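Local coordinates for putative lipoprotein (Bacteroides fragilis, PDB 3QNK) that is of unknown specific function but, as a SusD-like lipoprotein, probably binds glycans at the outer membrane for uptake, at residues E222-I227 with I388-E393; N235-F240 with R419-L424; D75-Y80 with H502-R507; W58-Y63 with D70-D75. One frame throughout, in Å; residues are numbered along the deposited sequence.

Contact 1: residues E222-I227 with I388-E393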
# COMPACT_ATOMS: atom_id res chain seq x y z
N GLU B 222 34.33 13.82 13.11
CA GLU B 222 33.30 14.82 13.36
C GLU B 222 33.06 15.64 12.09
O GLU B 222 31.92 15.81 11.68
CB GLU B 222 33.69 15.71 14.54
N LYS B 223 34.15 16.10 11.42
CA LYS B 223 34.11 16.89 10.18
C LYS B 223 33.39 16.13 9.06
O LYS B 223 32.52 16.69 8.41
CB LYS B 223 35.51 17.28 9.71
CG LYS B 223 36.00 18.60 10.25
CD LYS B 223 37.47 18.79 9.90
CE LYS B 223 37.95 20.17 10.22
NZ LYS B 223 39.33 20.39 9.70
N TYR B 224 33.73 14.85 8.85
CA TYR B 224 33.10 14.01 7.83
C TYR B 224 31.61 13.81 8.13
O TYR B 224 30.79 14.04 7.24
CB TYR B 224 33.81 12.66 7.71
CG TYR B 224 33.30 11.81 6.56
CD1 TYR B 224 33.84 11.93 5.28
CD2 TYR B 224 32.31 10.86 6.76
CE1 TYR B 224 33.39 11.13 4.23
CE2 TYR B 224 31.83 10.08 5.72
CZ TYR B 224 32.39 10.21 4.46
OH TYR B 224 31.93 9.43 3.43
N ARG B 225 31.26 13.43 9.39
CA ARG B 225 29.87 13.22 9.84
C ARG B 225 29.00 14.45 9.69
O ARG B 225 27.79 14.33 9.57
CB ARG B 225 29.81 12.79 11.30
CG ARG B 225 30.24 11.37 11.51
CD ARG B 225 29.89 10.91 12.88
NE ARG B 225 30.44 11.77 13.94
CZ ARG B 225 31.48 11.47 14.72
NH1 ARG B 225 32.10 10.30 14.60
NH2 ARG B 225 31.87 12.31 15.66
N SER B 226 29.62 15.63 9.69
CA SER B 226 28.89 16.90 9.57
C SER B 226 28.19 17.08 8.21
O SER B 226 27.42 18.02 8.08
CB SER B 226 29.82 18.07 9.85
OG SER B 226 30.58 18.36 8.69
N ILE B 227 28.42 16.19 7.22
CA ILE B 227 27.77 16.25 5.91
C ILE B 227 26.27 16.05 6.14
O ILE B 227 25.43 16.76 5.58
CB ILE B 227 28.39 15.19 4.95
CG1 ILE B 227 29.84 15.56 4.56
CG2 ILE B 227 27.53 14.95 3.69
CD1 ILE B 227 30.65 14.41 3.97
N ILE B 388 20.34 11.77 -1.09
CA ILE B 388 20.20 10.88 -2.24
C ILE B 388 21.40 11.11 -3.18
O ILE B 388 21.98 10.15 -3.64
CB ILE B 388 18.80 11.07 -2.92
CG1 ILE B 388 17.65 10.70 -1.92
CG2 ILE B 388 18.68 10.20 -4.17
CD1 ILE B 388 16.28 11.28 -2.21
N LEU B 389 21.82 12.35 -3.39
CA LEU B 389 22.96 12.63 -4.25
C LEU B 389 23.95 13.61 -3.57
O LEU B 389 23.57 14.73 -3.19
CB LEU B 389 22.50 13.18 -5.62
CG LEU B 389 21.56 12.34 -6.49
CD1 LEU B 389 20.93 13.22 -7.59
CD2 LEU B 389 22.29 11.18 -7.13
N ARG B 390 25.21 13.14 -3.39
CA ARG B 390 26.37 13.84 -2.83
C ARG B 390 27.43 14.09 -3.91
O ARG B 390 27.62 13.24 -4.78
CB ARG B 390 27.02 12.99 -1.75
CG ARG B 390 26.51 13.09 -0.34
CD ARG B 390 27.04 11.86 0.42
NE ARG B 390 28.48 11.96 0.59
CZ ARG B 390 29.30 10.97 0.89
NH1 ARG B 390 28.83 9.75 1.09
NH2 ARG B 390 30.59 11.20 1.03
N TYR B 391 28.21 15.17 -3.77
CA TYR B 391 29.30 15.49 -4.71
C TYR B 391 30.36 14.35 -4.79
O TYR B 391 30.90 14.12 -5.87
CB TYR B 391 29.96 16.82 -4.34
CG TYR B 391 30.84 17.44 -5.41
CD1 TYR B 391 30.51 17.34 -6.76
CD2 TYR B 391 31.97 18.18 -5.06
CE1 TYR B 391 31.31 17.92 -7.74
CE2 TYR B 391 32.76 18.79 -6.04
CZ TYR B 391 32.42 18.66 -7.38
OH TYR B 391 33.18 19.29 -8.33
N ALA B 392 30.61 13.62 -3.67
CA ALA B 392 31.57 12.51 -3.62
C ALA B 392 31.33 11.46 -4.72
O ALA B 392 32.29 10.89 -5.25
CB ALA B 392 31.53 11.85 -2.26
N GLU B 393 30.05 11.21 -5.07
CA GLU B 393 29.66 10.23 -6.07
C GLU B 393 30.15 10.59 -7.47
O GLU B 393 30.48 9.69 -8.24
CB GLU B 393 28.15 10.06 -6.10
CG GLU B 393 27.75 8.65 -6.41
CD GLU B 393 26.26 8.44 -6.57
OE1 GLU B 393 25.50 8.76 -5.61
OE2 GLU B 393 25.85 7.95 -7.65
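Y224 and R390 meet through their polar ends: the phenol oxygen OH of Y224 stands 3.3 Å from NH2 of R390 and 3.9 Å from NH1 of R390. The side chains cross at about a right angle, and the Y224 ring and the guanidinium are almost perpendicular (89° between planes), so no stack forms. With chi1 at -174°, the Y224 ring swings beside its own carbonyl carbon and out toward R390. The arginine turns at chi3 (69°) to present its two terminal nitrogens. This is the close part of the contact. The hydrophobic part is looser: CD1 of I227 comes only within 4.4 Å of NH2 of R390, while the same methyl sits 4.2 Å above the Y224 ring plane, toward the rim. The backbones stay well apart, with CA of I227 9.2 Å from CA of R390. All three touching residues are buried, whereas K223, on the exposed side of the helix, reaches D217 instead. Y224 also touches R318 and A321 of helix 317-322. R390 has its main polar partners elsewhere, in salt bridges from NH2 to E446 and from NH1 to E450. A buried arginine flanked by two carboxylates is probably kept positively charged, with the tyrosine oxygen beside it adding a further polar neighbour rather than a balancing charge.

Contact 2: residues N235-F240 with R419-L424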
# COMPACT_ATOMS: atom_id res chain seq x y z
N ASN B 235 25.51 22.73 3.19
CA ASN B 235 26.88 22.51 2.74
C ASN B 235 26.92 22.31 1.21
O ASN B 235 25.92 21.93 0.60
CB ASN B 235 27.54 21.35 3.51
CG ASN B 235 27.03 19.97 3.19
OD1 ASN B 235 27.20 19.46 2.07
ND2 ASN B 235 26.47 19.28 4.19
N LYS B 236 28.10 22.56 0.60
CA LYS B 236 28.32 22.50 -0.85
C LYS B 236 28.51 21.07 -1.41
O LYS B 236 28.73 20.94 -2.63
CB LYS B 236 29.52 23.37 -1.24
CG LYS B 236 29.29 24.87 -1.15
CD LYS B 236 30.54 25.60 -1.63
CE LYS B 236 30.78 26.98 -1.04
NZ LYS B 236 32.18 27.42 -1.31
N GLU B 237 28.42 20.03 -0.56
CA GLU B 237 28.55 18.64 -1.02
C GLU B 237 27.18 18.05 -1.41
O GLU B 237 27.11 17.18 -2.28
CB GLU B 237 29.21 17.79 0.06
CG GLU B 237 29.31 16.30 -0.29
CD GLU B 237 30.57 15.59 0.14
OE1 GLU B 237 31.45 16.24 0.75
OE2 GLU B 237 30.67 14.38 -0.15
N ILE B 238 26.10 18.49 -0.75
CA ILE B 238 24.75 18.01 -1.01
C ILE B 238 24.32 18.44 -2.42
O ILE B 238 24.39 19.61 -2.75
CB ILE B 238 23.76 18.50 0.08
CG1 ILE B 238 24.13 17.94 1.47
CG2 ILE B 238 22.34 18.11 -0.29
CD1 ILE B 238 23.49 18.67 2.65
N ILE B 239 23.90 17.48 -3.25
CA ILE B 239 23.39 17.76 -4.60
C ILE B 239 21.86 17.63 -4.54
O ILE B 239 21.17 18.52 -5.02
CB ILE B 239 24.05 16.88 -5.69
CG1 ILE B 239 25.53 17.26 -5.87
CG2 ILE B 239 23.31 17.01 -7.01
CD1 ILE B 239 26.37 16.35 -6.81
N PHE B 240 21.33 16.56 -3.93
CA PHE B 240 19.90 16.32 -3.74
C PHE B 240 19.66 15.55 -2.46
O PHE B 240 20.30 14.52 -2.23
CB PHE B 240 19.26 15.58 -4.95
CG PHE B 240 17.74 15.58 -4.90
CD1 PHE B 240 17.01 16.72 -5.23
CD2 PHE B 240 17.04 14.46 -4.49
CE1 PHE B 240 15.62 16.74 -5.14
CE2 PHE B 240 15.65 14.47 -4.42
CZ PHE B 240 14.94 15.60 -4.75
N ARG B 419 39.97 10.08 -1.31
CA ARG B 419 40.97 9.71 -0.31
C ARG B 419 41.63 10.96 0.29
O ARG B 419 41.86 11.01 1.50
CB ARG B 419 42.07 8.80 -0.91
CG ARG B 419 41.58 7.70 -1.80
CD ARG B 419 42.71 6.73 -2.00
NE ARG B 419 42.53 5.61 -1.09
CZ ARG B 419 43.42 5.18 -0.22
NH1 ARG B 419 44.62 5.72 -0.17
NH2 ARG B 419 43.13 4.19 0.58
N GLN B 420 41.95 11.95 -0.54
CA GLN B 420 42.55 13.19 -0.06
C GLN B 420 41.65 13.86 0.97
O GLN B 420 42.17 14.39 1.94
CB GLN B 420 42.86 14.18 -1.20
CG GLN B 420 44.16 13.91 -1.97
CD GLN B 420 44.26 14.69 -3.29
OE1 GLN B 420 44.59 14.12 -4.37
NE2 GLN B 420 44.01 16.02 -3.21
N ARG B 421 40.31 13.77 0.79
CA ARG B 421 39.44 14.51 1.69
C ARG B 421 39.31 13.88 3.08
O ARG B 421 38.76 14.55 3.96
CB ARG B 421 38.08 14.90 1.08
CG ARG B 421 37.01 13.93 1.22
CD ARG B 421 36.01 14.15 2.33
NE ARG B 421 34.87 13.36 1.89
CZ ARG B 421 33.72 13.90 1.51
NH1 ARG B 421 33.48 15.19 1.72
NH2 ARG B 421 32.78 13.15 0.97
N VAL B 422 39.88 12.67 3.31
CA VAL B 422 39.89 11.99 4.62
C VAL B 422 41.34 11.73 5.08
O VAL B 422 41.59 10.85 5.93
CB VAL B 422 39.02 10.71 4.63
CG1 VAL B 422 37.54 11.08 4.51
CG2 VAL B 422 39.44 9.71 3.56
N GLY B 423 42.28 12.47 4.51
CA GLY B 423 43.70 12.36 4.83
C GLY B 423 44.40 11.07 4.45
O GLY B 423 45.46 10.75 5.00
N LEU B 424 43.81 10.32 3.51
CA LEU B 424 44.38 9.04 3.03
C LEU B 424 45.39 9.29 1.91
O LEU B 424 45.13 10.11 1.03
CB LEU B 424 43.30 8.04 2.58
CG LEU B 424 42.56 7.28 3.69
CD1 LEU B 424 41.45 6.44 3.13
CD2 LEU B 424 43.52 6.38 4.49
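The backbones of E237, just before strand 238-244, and R421, just past helix 408-420, keep their distance, with CA of E237 12.0 Å from CA of R421, and two long side chains span the gap. They come from opposite directions and meet edge to edge as a bidentate salt bridge. NH1 of R421 donates to OE1 of E237 at 2.5 Å, a length too short to take literally at this resolution, and NH2 of R421 donates to OE2 of E237 at 2.7 Å. Both bonds are nearly straight. Carboxylate and guanidinium lie almost in one plane, 4° apart, and OE2 receives its N-H on the syn lone pair, the side of the other oxygen. R421 starts with CG between its backbone N and carbonyl carbon (chi1 89°) and bends again at chi2, which turns the chain toward the glutamate. The pair is buried and further held: R421 NH2 also pairs with E446, R421 NH1 bonds to the carbonyl of V216, and E237 OE1 accepts from the backbone N of V216. This network holds both flat groups in a fixed rotation. Each backbone is also held locally. OD1 of N235 accepts from N of E237 at 3.0 Å, closing an Asx turn, and from N of I238 at 3.2 Å, completing an Asx motif. G423, with positive phi, is the C-prime residue of a Schellman motif ending helix 408-420. The whole is a buried bidentate salt bridge joining a strand entrance to a Schellman-ended helix in a SusD-family protein.

Contact 3: residues D75-Y80 with H502-R507. With ACT (acetate ion), chain I.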
# COMPACT_ATOMS: atom_id res chain seq x y z
N ASP B 75 7.23 -3.65 -2.31
CA ASP B 75 6.05 -3.13 -3.01
C ASP B 75 6.40 -2.03 -3.99
O ASP B 75 5.55 -1.17 -4.28
CB ASP B 75 5.01 -2.61 -1.99
CG ASP B 75 4.51 -3.68 -1.02
OD1 ASP B 75 3.87 -4.65 -1.49
OD2 ASP B 75 4.70 -3.51 0.20
N VAL B 76 7.66 -2.06 -4.52
CA VAL B 76 8.13 -1.02 -5.42
C VAL B 76 7.32 -1.01 -6.74
O VAL B 76 6.90 0.07 -7.16
CB VAL B 76 9.66 -1.03 -5.62
CG1 VAL B 76 10.10 -0.12 -6.79
CG2 VAL B 76 10.35 -0.57 -4.34
N TRP B 77 7.04 -2.17 -7.34
CA TRP B 77 6.25 -2.25 -8.57
C TRP B 77 4.85 -1.60 -8.37
O TRP B 77 4.49 -0.70 -9.13
CB TRP B 77 6.12 -3.72 -9.03
CG TRP B 77 5.50 -3.89 -10.38
CD1 TRP B 77 4.18 -3.80 -10.69
CD2 TRP B 77 6.18 -4.22 -11.61
NE1 TRP B 77 3.98 -4.09 -12.02
CE2 TRP B 77 5.19 -4.33 -12.61
CE3 TRP B 77 7.53 -4.42 -11.95
CZ2 TRP B 77 5.51 -4.61 -13.95
CZ3 TRP B 77 7.84 -4.70 -13.28
CH2 TRP B 77 6.84 -4.79 -14.26
N GLU B 78 4.11 -2.01 -7.33
CA GLU B 78 2.79 -1.50 -6.96
C GLU B 78 2.78 0.03 -6.71
O GLU B 78 1.98 0.76 -7.33
CB GLU B 78 2.32 -2.21 -5.69
CG GLU B 78 0.86 -1.99 -5.33
CD GLU B 78 0.40 -2.60 -4.02
OE1 GLU B 78 1.04 -3.56 -3.54
OE2 GLU B 78 -0.63 -2.13 -3.50
N ASP B 79 3.67 0.49 -5.82
CA ASP B 79 3.74 1.86 -5.37
C ASP B 79 4.27 2.86 -6.40
O ASP B 79 3.76 3.98 -6.49
CB ASP B 79 4.63 1.94 -4.11
CG ASP B 79 4.09 1.24 -2.86
OD1 ASP B 79 2.88 0.91 -2.82
OD2 ASP B 79 4.89 1.04 -1.91
N TYR B 80 5.30 2.49 -7.12
CA TYR B 80 5.98 3.40 -8.01
C TYR B 80 5.21 3.67 -9.31
O TYR B 80 5.38 4.75 -9.87
CB TYR B 80 7.42 2.91 -8.25
CG TYR B 80 8.32 3.36 -7.13
CD1 TYR B 80 8.19 2.84 -5.85
CD2 TYR B 80 9.18 4.44 -7.30
CE1 TYR B 80 8.95 3.31 -4.78
CE2 TYR B 80 9.93 4.94 -6.24
CZ TYR B 80 9.83 4.36 -4.99
OH TYR B 80 10.59 4.85 -3.95
N HIS B 502 3.95 -12.19 -8.43
CA HIS B 502 3.18 -13.26 -9.08
C HIS B 502 1.83 -12.83 -9.59
O HIS B 502 1.47 -13.18 -10.72
CB HIS B 502 2.99 -14.41 -8.09
CG HIS B 502 2.22 -15.57 -8.65
ND1 HIS B 502 2.80 -16.46 -9.55
CD2 HIS B 502 0.94 -15.94 -8.43
CE1 HIS B 502 1.88 -17.37 -9.79
NE2 HIS B 502 0.73 -17.09 -9.15
N ASP B 503 1.06 -12.11 -8.76
CA ASP B 503 -0.30 -11.70 -9.11
C ASP B 503 -0.31 -10.78 -10.31
O ASP B 503 -1.27 -10.80 -11.08
CB ASP B 503 -1.00 -11.05 -7.90
CG ASP B 503 -1.50 -12.03 -6.85
OD1 ASP B 503 -1.40 -13.27 -7.08
OD2 ASP B 503 -2.03 -11.56 -5.81
N GLU B 504 0.78 -10.01 -10.49
CA GLU B 504 0.96 -9.09 -11.60
C GLU B 504 1.16 -9.87 -12.91
O GLU B 504 0.54 -9.54 -13.93
CB GLU B 504 2.14 -8.16 -11.31
CG GLU B 504 1.99 -6.79 -11.92
CD GLU B 504 0.99 -5.84 -11.30
OE1 GLU B 504 0.54 -6.10 -10.16
OE2 GLU B 504 0.68 -4.82 -11.95
N ILE B 505 1.99 -10.93 -12.86
CA ILE B 505 2.32 -11.81 -13.98
C ILE B 505 1.10 -12.60 -14.45
O ILE B 505 0.95 -12.78 -15.66
CB ILE B 505 3.46 -12.80 -13.57
CG1 ILE B 505 4.77 -12.09 -13.28
CG2 ILE B 505 3.62 -13.95 -14.58
CD1 ILE B 505 5.47 -11.49 -14.48
N VAL B 506 0.28 -13.15 -13.51
CA VAL B 506 -0.88 -13.99 -13.85
C VAL B 506 -2.01 -13.14 -14.45
O VAL B 506 -2.83 -13.67 -15.20
CB VAL B 506 -1.40 -14.91 -12.70
CG1 VAL B 506 -0.29 -15.77 -12.15
CG2 VAL B 506 -2.06 -14.12 -11.58
N ARG B 507 -2.04 -11.85 -14.12
CA ARG B 507 -2.99 -10.81 -14.57
C ARG B 507 -2.89 -10.55 -16.08
O ARG B 507 -3.90 -10.25 -16.72
CB ARG B 507 -2.65 -9.51 -13.82
CG ARG B 507 -3.76 -8.52 -13.67
CD ARG B 507 -3.61 -7.75 -12.38
NE ARG B 507 -2.76 -6.56 -12.51
CZ ARG B 507 -2.88 -5.47 -11.76
NH1 ARG B 507 -3.83 -5.39 -10.84
NH2 ARG B 507 -2.06 -4.44 -11.95
C ACT I . 13.87 7.16 -4.14
O ACT I . 14.43 7.35 -3.02
OXT ACT I . 12.53 7.15 -4.29
CH3 ACT I . 14.94 7.03 -5.23
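OE2 of E504 has two neighbours: NH2 of R507, one turn further along the same helix, at 2.8 Å, and NE1 of W77, across the contact, at 3.4 Å. The first is a salt bridge whose hydrogen bond is weak because it is strongly bent (116°). OE1 of the same carboxylate lies over the R507 guanidinium, toward its rim. The contact with W77 is made as much by carbon: CG of E504 is 3.4 Å from NE1 of W77, and CD of E504 is 3.8 Å from CD1 of W77. The ring and carboxylate planes stand 61° apart, so the glutamate neither stacks on the indole nor lies in its plane. A bend at chi2 (73°) folds the E504 chain so that CG, CD and OE2 all pass beside the pyrrole part of the indole. W77 is buried, and Y81 and Y126 meet it edge-to-face, which probably limits the movement of the ring. Further along helix 76-93, OH of Y80 donates to OXT of an acetate, probably from the crystallisation liquor, at 3.0 Å, near the tyrosine ring plane. Helix 502-507 also touches the second subunit: D503 OD1 bonds to S57 OG and V506 packs on Y54, both of that subunit. The arrangement is a small helix-helix junction of the SusD-like fold, joining the start of helix 76-93 to the C-terminal helix beside the second subunit.

Contact 4: residues W58-Y63 with D70-D75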
# COMPACT_ATOMS: atom_id res chain seq x y z
N TRP B 58 11.29 -10.19 5.88
CA TRP B 58 12.20 -9.25 5.26
C TRP B 58 13.46 -9.80 4.65
O TRP B 58 14.06 -9.07 3.84
CB TRP B 58 12.68 -8.24 6.33
CG TRP B 58 11.63 -7.37 6.98
CD1 TRP B 58 10.31 -7.25 6.62
CD2 TRP B 58 11.84 -6.43 8.05
NE1 TRP B 58 9.68 -6.36 7.46
CE2 TRP B 58 10.59 -5.85 8.36
CE3 TRP B 58 12.95 -6.10 8.85
CZ2 TRP B 58 10.43 -4.91 9.38
CZ3 TRP B 58 12.79 -5.20 9.89
CH2 TRP B 58 11.54 -4.59 10.12
N PHE B 59 13.97 -10.97 5.10
CA PHE B 59 15.32 -11.33 4.64
C PHE B 59 15.45 -12.63 3.86
O PHE B 59 16.57 -13.14 3.76
CB PHE B 59 16.31 -11.31 5.81
CG PHE B 59 16.29 -9.98 6.54
CD1 PHE B 59 16.56 -8.79 5.86
CD2 PHE B 59 15.96 -9.91 7.89
CE1 PHE B 59 16.51 -7.57 6.53
CE2 PHE B 59 15.90 -8.69 8.55
CZ PHE B 59 16.16 -7.53 7.87
N LYS B 60 14.37 -13.07 3.17
CA LYS B 60 14.42 -14.28 2.37
C LYS B 60 15.49 -14.21 1.24
O LYS B 60 16.05 -15.26 0.88
CB LYS B 60 13.05 -14.64 1.80
CG LYS B 60 12.31 -15.62 2.69
CD LYS B 60 10.92 -15.85 2.19
CE LYS B 60 10.19 -16.74 3.13
NZ LYS B 60 8.80 -16.95 2.68
N PHE B 61 15.82 -12.98 0.76
CA PHE B 61 16.84 -12.78 -0.30
C PHE B 61 18.17 -13.38 0.13
O PHE B 61 18.84 -14.07 -0.64
CB PHE B 61 17.03 -11.27 -0.61
CG PHE B 61 18.16 -10.91 -1.55
CD1 PHE B 61 19.45 -10.68 -1.05
CD2 PHE B 61 17.95 -10.77 -2.92
CE1 PHE B 61 20.52 -10.38 -1.93
CE2 PHE B 61 19.01 -10.43 -3.78
CZ PHE B 61 20.29 -10.29 -3.28
N ASN B 62 18.56 -13.10 1.36
CA ASN B 62 19.82 -13.51 1.93
C ASN B 62 20.05 -15.04 1.90
O ASN B 62 21.19 -15.48 2.01
CB ASN B 62 19.92 -13.00 3.35
CG ASN B 62 20.15 -11.51 3.43
OD1 ASN B 62 20.77 -10.91 2.58
ND2 ASN B 62 19.71 -10.89 4.50
N TYR B 63 19.00 -15.83 1.69
CA TYR B 63 19.11 -17.29 1.65
C TYR B 63 18.53 -17.84 0.33
O TYR B 63 18.26 -19.03 0.25
CB TYR B 63 18.40 -17.91 2.88
CG TYR B 63 18.64 -17.16 4.17
CD1 TYR B 63 19.84 -17.29 4.87
CD2 TYR B 63 17.72 -16.20 4.63
CE1 TYR B 63 20.09 -16.56 6.04
CE2 TYR B 63 17.99 -15.43 5.78
CZ TYR B 63 19.16 -15.63 6.49
OH TYR B 63 19.36 -14.91 7.62
N ASP B 70 6.36 -14.76 -2.95
CA ASP B 70 6.94 -13.96 -1.86
C ASP B 70 8.15 -13.20 -2.46
O ASP B 70 9.29 -13.65 -2.31
CB ASP B 70 7.31 -14.79 -0.61
CG ASP B 70 7.54 -13.96 0.67
OD1 ASP B 70 7.42 -12.71 0.61
OD2 ASP B 70 7.82 -14.56 1.72
N PRO B 71 7.90 -12.10 -3.21
CA PRO B 71 9.00 -11.43 -3.91
C PRO B 71 9.92 -10.57 -3.06
O PRO B 71 11.07 -10.37 -3.44
CB PRO B 71 8.30 -10.59 -4.98
CG PRO B 71 6.96 -10.41 -4.51
CD PRO B 71 6.61 -11.47 -3.55
N GLN B 72 9.41 -10.04 -1.95
CA GLN B 72 10.10 -9.13 -1.03
C GLN B 72 10.74 -7.97 -1.81
O GLN B 72 11.90 -7.61 -1.60
CB GLN B 72 11.09 -9.88 -0.13
CG GLN B 72 10.36 -10.91 0.73
CD GLN B 72 11.11 -11.55 1.86
OE1 GLN B 72 12.28 -11.26 2.16
NE2 GLN B 72 10.39 -12.41 2.53
N ASP B 73 9.93 -7.38 -2.73
CA ASP B 73 10.28 -6.29 -3.65
C ASP B 73 10.04 -4.93 -3.01
O ASP B 73 10.30 -3.90 -3.64
CB ASP B 73 9.46 -6.41 -4.95
CG ASP B 73 7.95 -6.27 -4.82
OD1 ASP B 73 7.41 -6.61 -3.73
OD2 ASP B 73 7.31 -5.80 -5.80
N ASP B 74 9.56 -4.94 -1.75
CA ASP B 74 9.26 -3.77 -0.93
C ASP B 74 8.13 -2.96 -1.56
O ASP B 74 8.08 -1.73 -1.40
CB ASP B 74 10.53 -2.91 -0.73
CG ASP B 74 11.77 -3.69 -0.31
OD1 ASP B 74 11.62 -4.66 0.49
OD2 ASP B 74 12.88 -3.33 -0.77
N ASP B 75 7.23 -3.65 -2.31
CA ASP B 75 6.05 -3.13 -3.01
C ASP B 75 6.40 -2.03 -3.99
O ASP B 75 5.55 -1.17 -4.28
CB ASP B 75 5.01 -2.61 -1.99
CG ASP B 75 4.51 -3.68 -1.02
OD1 ASP B 75 3.87 -4.65 -1.49
OD2 ASP B 75 4.70 -3.51 0.20
O HOH W 1 14.47 -10.45 1.13
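K60, D70 and Q72 close a short loop between helix 55-58 and helix 76-93, in which residues 60-62 form a 3-10 turn. The ionic tie is a salt bridge: NZ of K60 lies 2.8 Å from OD2 of D70, approaching on the anti lone pair, away from the other carboxylate oxygen. K60 reaches it fully extended beyond CG. Among hydrogen bonds, N of K60 donates to OE1 of Q72 at 2.9 Å (143° at the hydrogen), coming from 27° out of the amide carbonyl plane. NE2 of Q72 has its strongest partner outside the two segments, the carbonyl of A56, and makes only a weak bond of 3.4 Å to OD2 of D70. The Q72 amide is thus held at both ends, consistent with its modelled orientation. In van der Waals contact, the K60 stem crosses Q72 at about a right angle, with CB and CD of K60 each 3.5 Å from NE2 of Q72. The side chain of W58 sets off away from residues 70-75; its ring stacks on Y54, and W58 packs on D503 of the second subunit. One water completes the tie, accepting from N of F61 at 2.9 Å and donating to OE1 of Q72 at 2.6 Å.

How the contacts relate
The four contacts form two pairs on opposite sides of the chain's centre. Contacts 1 and 2 have centres about 5 Å apart and share one antiparallel sheet, in which strand 238-244 runs beside 389-390. Y391 N probably bonds to E237 O, and E446 pairs with both R390 and R421. Their segments alternate along the chain, so the two closures interlock. Contacts 3 and 4 lie about 14 Å apart between centres and share D75; each touches the second subunit, contact 4 through W58 alone. Contact 3 encloses contacts 1 and 2 in its loop, about 35 and 39 Å away between centres, so it ties the early and late parts of the chain together.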